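Local coordinates for protein eEF1A lysine and N-terminal methyltransferase (Homo sapiens, PDB 5WCJ) that methylates elongation factor eEF1A at two sites, using the C-terminal domain held in this chain for trimethylation of the N terminus of eEF1A, at residues H23-A28 against R189-E194. Numbering follows the deposited sequence.
Sequences HKAMIA and RRIEGE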
ATOM      1  N   HIS A  23      -6.204  -6.051  -5.700  1.00 30.14           N
ATOM      2  CA  HIS A  23      -6.330  -4.656  -5.222  1.00 29.09           C
ATOM      3  C   HIS A  23      -7.392  -4.467  -4.165  1.00 28.72           C
ATOM      4  O   HIS A  23      -7.144  -3.795  -3.157  1.00 27.38           O
ATOM      5  CB  HIS A  23      -6.506  -3.681  -6.384  1.00 30.65           C
ATOM      6  CG  HIS A  23      -5.250  -3.459  -7.159  1.00 30.82           C
ATOM      7  ND1 HIS A  23      -5.249  -2.937  -8.433  1.00 33.69           N
ATOM      8  CD2 HIS A  23      -3.949  -3.691  -6.842  1.00 33.53           C
ATOM      9  CE1 HIS A  23      -4.001  -2.847  -8.866  1.00 36.98           C
ATOM     10  NE2 HIS A  23      -3.193  -3.308  -7.925  1.00 32.41           N
ATOM     11  N   LYS A  24      -8.572  -5.057  -4.368  1.00 29.43           N
ATOM     12  CA  LYS A  24      -9.622  -5.038  -3.337  1.00 32.61           C
ATOM     13  C   LYS A  24      -9.137  -5.596  -2.001  1.00 29.62           C
ATOM     14  O   LYS A  24      -9.414  -5.033  -0.943  1.00 27.30           O
ATOM     15  CB  LYS A  24     -10.833  -5.852  -3.794  1.00 39.21           C
ATOM     16  CG  LYS A  24     -11.599  -5.254  -4.961  1.00 45.79           C
ATOM     17  CD  LYS A  24     -12.659  -6.235  -5.437  1.00 50.35           C
ATOM     18  CE  LYS A  24     -13.554  -5.630  -6.507  1.00 54.86           C
ATOM     19  NZ  LYS A  24     -14.104  -6.691  -7.398  1.00 58.22           N
ATOM     20  N   ALA A  25      -8.407  -6.700  -2.051  1.00 26.73           N
ATOM     21  CA  ALA A  25      -7.795  -7.281  -0.839  1.00 27.84           C
ATOM     22  C   ALA A  25      -6.767  -6.368  -0.164  1.00 26.53           C
ATOM     23  O   ALA A  25      -6.725  -6.293   1.068  1.00 27.55           O
ATOM     24  CB  ALA A  25      -7.163  -8.615  -1.176  1.00 28.24           C
ATOM     25  N   MET A  26      -5.943  -5.662  -0.955  1.00 24.01           N
ATOM     26  CA  MET A  26      -4.960  -4.731  -0.361  1.00 23.45           C
ATOM     27  C   MET A  26      -5.649  -3.549   0.340  1.00 23.90           C
ATOM     28  O   MET A  26      -5.311  -3.223   1.470  1.00 26.08           O
ATOM     29  CB  MET A  26      -3.942  -4.244  -1.388  1.00 23.55           C
ATOM     30  CG  MET A  26      -3.061  -5.373  -1.905  1.00 24.80           C
ATOM     31  SD  MET A  26      -2.032  -4.863  -3.276  1.00 27.47           S
ATOM     32  CE  MET A  26      -0.698  -4.116  -2.384  1.00 27.81           C
ATOM     33  N   ILE A  27      -6.642  -2.971  -0.325  1.00 25.39           N
ATOM     34  CA  ILE A  27      -7.445  -1.875   0.224  1.00 27.86           C
ATOM     35  C   ILE A  27      -8.130  -2.322   1.527  1.00 27.31           C
ATOM     36  O   ILE A  27      -8.195  -1.564   2.493  1.00 28.79           O
ATOM     37  CB  ILE A  27      -8.458  -1.358  -0.841  1.00 30.13           C
ATOM     38  CG1 ILE A  27      -7.716  -0.648  -1.985  1.00 31.77           C
ATOM     39  CG2 ILE A  27      -9.448  -0.394  -0.215  1.00 31.89           C
ATOM     40  CD1 ILE A  27      -8.469  -0.625  -3.302  1.00 32.75           C
ATOM     41  N   ALA A  28      -8.560  -3.575   1.588  1.00 27.31           N
ATOM     42  CA  ALA A  28      -9.179  -4.138   2.798  1.00 29.74           C
ATOM     43  C   ALA A  28      -8.293  -4.033   4.031  1.00 27.60           C
ATOM     44  O   ALA A  28      -8.797  -3.931   5.149  1.00 27.89           O
ATOM     45  CB  ALA A  28      -9.615  -5.581   2.557  1.00 30.89           C
ATOM     46  N   ARG A 189      -4.142 -13.111   3.363  1.00 25.76           N
ATOM     47  CA  ARG A 189      -5.320 -13.348   2.548  1.00 27.26           C
ATOM     48  C   ARG A 189      -4.918 -13.991   1.238  1.00 28.94           C
ATOM     49  O   ARG A 189      -4.167 -13.382   0.485  1.00 28.03           O
ATOM     50  CB  ARG A 189      -6.082 -12.055   2.293  1.00 27.89           C
ATOM     51  CG  ARG A 189      -7.421 -12.297   1.588  1.00 30.30           C
ATOM     52  CD  ARG A 189      -8.335 -11.122   1.499  1.00 32.04           C
ATOM     53  NE  ARG A 189      -8.453 -10.454   2.780  1.00 33.31           N
ATOM     54  CZ  ARG A 189      -9.301  -9.481   3.051  1.00 35.42           C
ATOM     55  NH1 ARG A 189     -10.145  -9.035   2.133  1.00 37.54           N
ATOM     56  NH2 ARG A 189      -9.283  -8.948   4.269  1.00 36.25           N
ATOM     57  N   ARG A 190      -5.414 -15.205   0.965  1.00 28.10           N
ATOM     58  CA  ARG A 190      -5.265 -15.831  -0.366  1.00 32.75           C
ATOM     59  C   ARG A 190      -6.355 -15.248  -1.268  1.00 34.92           C
ATOM     60  O   ARG A 190      -7.451 -14.975  -0.804  1.00 39.19           O
ATOM     61  CB  ARG A 190      -5.367 -17.360  -0.317  1.00 36.82           C
ATOM     62  CG  ARG A 190      -4.537 -18.067   0.745  1.00 38.49           C
ATOM     63  CD  ARG A 190      -3.051 -17.767   0.694  1.00 44.62           C
ATOM     64  NE  ARG A 190      -2.291 -18.788  -0.033  1.00 53.25           N
ATOM     65  CZ  ARG A 190      -2.083 -18.840  -1.350  1.00 55.66           C
ATOM     66  NH1 ARG A 190      -2.577 -17.918  -2.175  1.00 57.59           N
ATOM     67  NH2 ARG A 190      -1.358 -19.840  -1.849  1.00 56.37           N
ATOM     68  N   ILE A 191      -6.053 -15.011  -2.537  1.00 36.12           N
ATOM     69  CA  ILE A 191      -7.001 -14.362  -3.445  1.00 37.23           C
ATOM     70  C   ILE A 191      -7.671 -15.426  -4.314  1.00 40.67           C
ATOM     71  O   ILE A 191      -7.002 -16.284  -4.897  1.00 37.03           O
ATOM     72  CB  ILE A 191      -6.319 -13.281  -4.310  1.00 40.73           C
ATOM     73  CG1 ILE A 191      -5.546 -12.268  -3.445  1.00 39.60           C
ATOM     74  CG2 ILE A 191      -7.333 -12.553  -5.185  1.00 40.85           C
ATOM     75  CD1 ILE A 191      -6.346 -11.678  -2.306  1.00 41.69           C
ATOM     76  N   GLU A 192      -8.997 -15.356  -4.407  1.00 42.88           N
ATOM     77  CA  GLU A 192      -9.777 -16.327  -5.184  1.00 42.23           C
ATOM     78  C   GLU A 192      -9.359 -16.285  -6.637  1.00 39.14           C
ATOM     79  O   GLU A 192      -9.264 -15.208  -7.219  1.00 41.42           O
ATOM     80  CB  GLU A 192     -11.287 -16.016  -5.079  1.00 45.78           C
ATOM     81  N   GLY A 193      -9.072 -17.447  -7.207  1.00 40.37           N
ATOM     82  CA  GLY A 193      -8.790 -17.568  -8.629  1.00 42.08           C
ATOM     83  C   GLY A 193      -7.400 -17.134  -9.050  1.00 42.61           C
ATOM     84  O   GLY A 193      -7.155 -16.942 -10.240  1.00 43.48           O
ATOM     85  N   GLU A 194      -6.484 -16.954  -8.093  1.00 42.32           N
ATOM     86  CA  GLU A 194      -5.106 -16.582  -8.438  1.00 39.66           C
ATOM     87  C   GLU A 194      -4.124 -17.006  -7.371  1.00 35.72           C
ATOM     88  O   GLU A 194      -4.505 -17.324  -6.249  1.00 35.75           O
ATOM     89  CB  GLU A 194      -4.991 -15.096  -8.781  1.00 45.38           C
ATOM     90  CG  GLU A 194      -5.399 -14.132  -7.694  1.00 49.72           C
ATOM     91  CD  GLU A 194      -5.422 -12.684  -8.186  1.00 56.62           C
ATOM     92  OE1 GLU A 194      -4.548 -11.894  -7.773  1.00 50.88           O
ATOM     93  OE2 GLU A 194      -6.313 -12.334  -8.997  1.00 65.81           O
TER
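Arg189 sets its CG anti to the backbone N (chi1 -173°), and a bend at chi3 (-47°) turns the guanidinium onto the helix 21-28. In Ile191, CG1 stands anti to the carbonyl carbon (chi1 -53°), and CD1 at its end meets Ala25. The contact belongs to the Rossmann-like methyltransferase fold. It joins a short N-terminal helix to the end of edge strand 185-190 and the turn that follows. Ala25 CB is the centre of the patch. Ile191 CD1 lies 3.4 Å from Ala25 CB, tighter than usual for two carbons. Arg189 CD comes to 3.8 Å from Ala25 CB, so the methyl meets both side chains. One helical turn on, Ala28 CB touches the guanidinium obliquely. No hydrogen bond spans the two segments; the arginine packs through CD and, obliquely, through its guanidinium.

Residues 191-194 form a type II turn, in which Gly193 takes the positive phi of the third position. The Glu194 N to Ile191 O bond across it is weak, at 3.3 Å. The turn leads into strand 197-202, which runs antiparallel to 185-190. Ile198 of that strand touches Ala25, Met26 and Ile191, so the small apolar cluster extends onto the sheet. On another side of the helix, Ile27 packs on Leu56 and Phe59 of helix 55-63. The contact lies away from the cofactor product: the bound S-adenosyl-L-homocysteine is about 13 Å from the Ile191 side chain. At the guanidinium, Arg189 NH1 approaches Ala28 CB to 3.5 Å and Arg189 NH2 approaches the same methyl to 3.8 Å.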